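Local coordinates for thiosulfate sulfurtransferase (PDB 1YT8), which probably acts as a thiosulfate:cyanide sulfurtransferase (rhodanese), built from four rhodanese-like repeats and fitting a role in cyanide detoxification, at residues G224-G229 against N499-M504. Sequence-based numbering, arbitrary orientation.
Sequences GWTLAG and NPREAM
Arg501 carries its CG anti to its own carbonyl carbon and bends at chi3 (63°), a kink that turns the guanidinium onto the backbone of Thr226 and Leu227; Leu227 has the same first torsion (chi1 -64°), and its side chain runs past that of Arg501 in the opposite direction. The target is the C-terminal end of helix 221-227, closed by a Schellman motif in which Gly229, with positive phi, leaves the helical conformation. This helix belongs to a rhodanese-like domain and follows strand 215-218 of its five-stranded parallel sheet. The arginine comes from the first turn of helix 501-512, near the end of the chain, with Pro500 at the N-cap position.

Two N-H groups share the work. NH1 of Arg501 donates to Thr226 O at 3.2 Å, somewhat bent and reaching it from above the carbonyl plane. NH2 donates to Leu227 O at 3.3 Å along a straighter line, with the oxygen close to the guanidinium plane. The guanidinium thus bridges two successive carbonyls of the last helical turn, where its positive charge would probably be favoured by the helix dipole. CD2 of Leu227 sits over the centre of one guanidinium face, 4.0 Å from CZ of Arg501, and CG2 of Thr226 lies 4.3 Å from NH1 of Arg501. Beyond the arginine, the Leu227 side chain packs on Gln505 and Leu508 of helix 501-512, extending this surface contact between the two helices. On the side turned from Arg501, Trp225, and Ala228 just beyond the helix, touch helix 134-142. Thr226 O is gripped twice: Gly229 N, at 2.8 Å from it, and Arg501 NH1 approach that oxygen from opposite faces of its carbonyl plane.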
loop_
_atom_site.group_PDB
_atom_site.type_symbol
_atom_site.label_atom_id
_atom_site.label_comp_id
_atom_site.label_asym_id
_atom_site.label_seq_id
_atom_site.Cartn_x
_atom_site.Cartn_y
_atom_site.Cartn_z
ATOM N N GLY A 224 12.772 4.633 -17.363
ATOM C CA GLY A 224 13.532 4.320 -18.561
ATOM C C GLY A 224 13.370 5.372 -19.640
ATOM O O GLY A 224 14.288 5.613 -20.424
ATOM N N TRP A 225 12.194 5.989 -19.691
ATOM C CA TRP A 225 11.911 7.032 -20.674
ATOM C C TRP A 225 12.833 8.223 -20.399
ATOM O O TRP A 225 13.434 8.787 -21.312
ATOM C CB TRP A 225 10.437 7.451 -20.567
ATOM C CG TRP A 225 9.900 8.148 -21.784
ATOM C CD1 TRP A 225 9.767 9.496 -21.971
ATOM C CD2 TRP A 225 9.426 7.528 -22.990
ATOM N NE1 TRP A 225 9.237 9.754 -23.217
ATOM C CE2 TRP A 225 9.018 8.564 -23.863
ATOM C CE3 TRP A 225 9.307 6.196 -23.418
ATOM C CZ2 TRP A 225 8.498 8.310 -25.138
ATOM C CZ3 TRP A 225 8.790 5.943 -24.688
ATOM C CH2 TRP A 225 8.392 6.997 -25.532
ATOM N N THR A 226 12.950 8.592 -19.128
ATOM C CA THR A 226 13.808 9.700 -18.726
ATOM C C THR A 226 15.274 9.350 -18.962
ATOM O O THR A 226 16.031 10.157 -19.504
ATOM C CB THR A 226 13.607 10.039 -17.235
ATOM O OG1 THR A 226 12.258 10.469 -17.033
ATOM C CG2 THR A 226 14.562 11.141 -16.794
ATOM N N LEU A 227 15.671 8.143 -18.568
ATOM C CA LEU A 227 17.055 7.713 -18.747
ATOM C C LEU A 227 17.436 7.679 -20.224
ATOM O O LEU A 227 18.606 7.842 -20.575
ATOM C CB LEU A 227 17.270 6.329 -18.121
ATOM C CG LEU A 227 17.089 6.231 -16.604
ATOM C CD1 LEU A 227 17.274 4.782 -16.158
ATOM C CD2 LEU A 227 18.086 7.142 -15.903
ATOM N N ALA A 228 16.446 7.469 -21.087
ATOM C CA ALA A 228 16.684 7.428 -22.526
ATOM C C ALA A 228 16.754 8.846 -23.085
ATOM O O ALA A 228 17.019 9.048 -24.275
ATOM C CB ALA A 228 15.571 6.643 -23.217
ATOM N N GLY A 229 16.510 9.826 -22.218
ATOM C CA GLY A 229 16.552 11.221 -22.624
ATOM C C GLY A 229 15.317 11.662 -23.383
ATOM O O GLY A 229 15.340 12.665 -24.098
ATOM N N ASN A 499 13.593 12.668 -8.679
ATOM C CA ASN A 499 14.572 11.713 -8.167
ATOM C C ASN A 499 15.788 11.743 -9.090
ATOM O O ASN A 499 15.645 11.730 -10.310
ATOM C CB ASN A 499 13.988 10.295 -8.155
ATOM C CG ASN A 499 12.853 10.137 -7.167
ATOM O OD1 ASN A 499 13.062 10.156 -5.952
ATOM N ND2 ASN A 499 11.640 9.977 -7.684
ATOM N N PRO A 500 17.004 11.789 -8.520
ATOM C CA PRO A 500 18.185 11.814 -9.387
ATOM C C PRO A 500 18.304 10.541 -10.225
ATOM O O PRO A 500 17.900 9.458 -9.792
ATOM C CB PRO A 500 19.337 11.989 -8.398
ATOM C CG PRO A 500 18.818 11.349 -7.149
ATOM C CD PRO A 500 17.388 11.823 -7.099
ATOM N N ARG A 501 18.849 10.683 -11.429
ATOM C CA ARG A 501 19.017 9.562 -12.345
ATOM C C ARG A 501 19.715 8.384 -11.671
ATOM O O ARG A 501 19.394 7.227 -11.944
ATOM C CB ARG A 501 19.817 10.006 -13.576
ATOM C CG ARG A 501 19.123 11.070 -14.427
ATOM C CD ARG A 501 20.072 11.661 -15.465
ATOM N NE ARG A 501 20.540 10.671 -16.433
ATOM C CZ ARG A 501 19.878 10.321 -17.532
ATOM N NH1 ARG A 501 18.710 10.882 -17.816
ATOM N NH2 ARG A 501 20.385 9.404 -18.347
ATOM N N GLU A 502 20.662 8.683 -10.785
ATOM C CA GLU A 502 21.402 7.640 -10.081
ATOM C C GLU A 502 20.474 6.797 -9.210
ATOM O O GLU A 502 20.618 5.577 -9.137
ATOM C CB GLU A 502 22.499 8.256 -9.206
ATOM C CG GLU A 502 23.544 9.068 -9.968
ATOM C CD GLU A 502 23.001 10.391 -10.496
ATOM O OE1 GLU A 502 22.439 11.171 -9.694
ATOM O OE2 GLU A 502 23.144 10.654 -11.709
ATOM N N ALA A 503 19.529 7.452 -8.545
ATOM C CA ALA A 503 18.582 6.753 -7.686
ATOM C C ALA A 503 17.619 5.913 -8.523
ATOM O O ALA A 503 17.252 4.804 -8.136
ATOM C CB ALA A 503 17.805 7.754 -6.841
HETATM N N MSE A 504 17.215 6.441 -9.673
HETATM C CA MSE A 504 16.294 5.720 -10.541
HETATM C C MSE A 504 16.949 4.497 -11.171
HETATM O O MSE A 504 16.344 3.429 -11.229
HETATM C CB MSE A 504 15.735 6.653 -11.617
HETATM C CG MSE A 504 14.881 7.777 -11.047
HETATM SE SE MSE A 504 13.978 8.816 -12.423
HETATM C CE MSE A 504 12.232 8.957 -11.598
#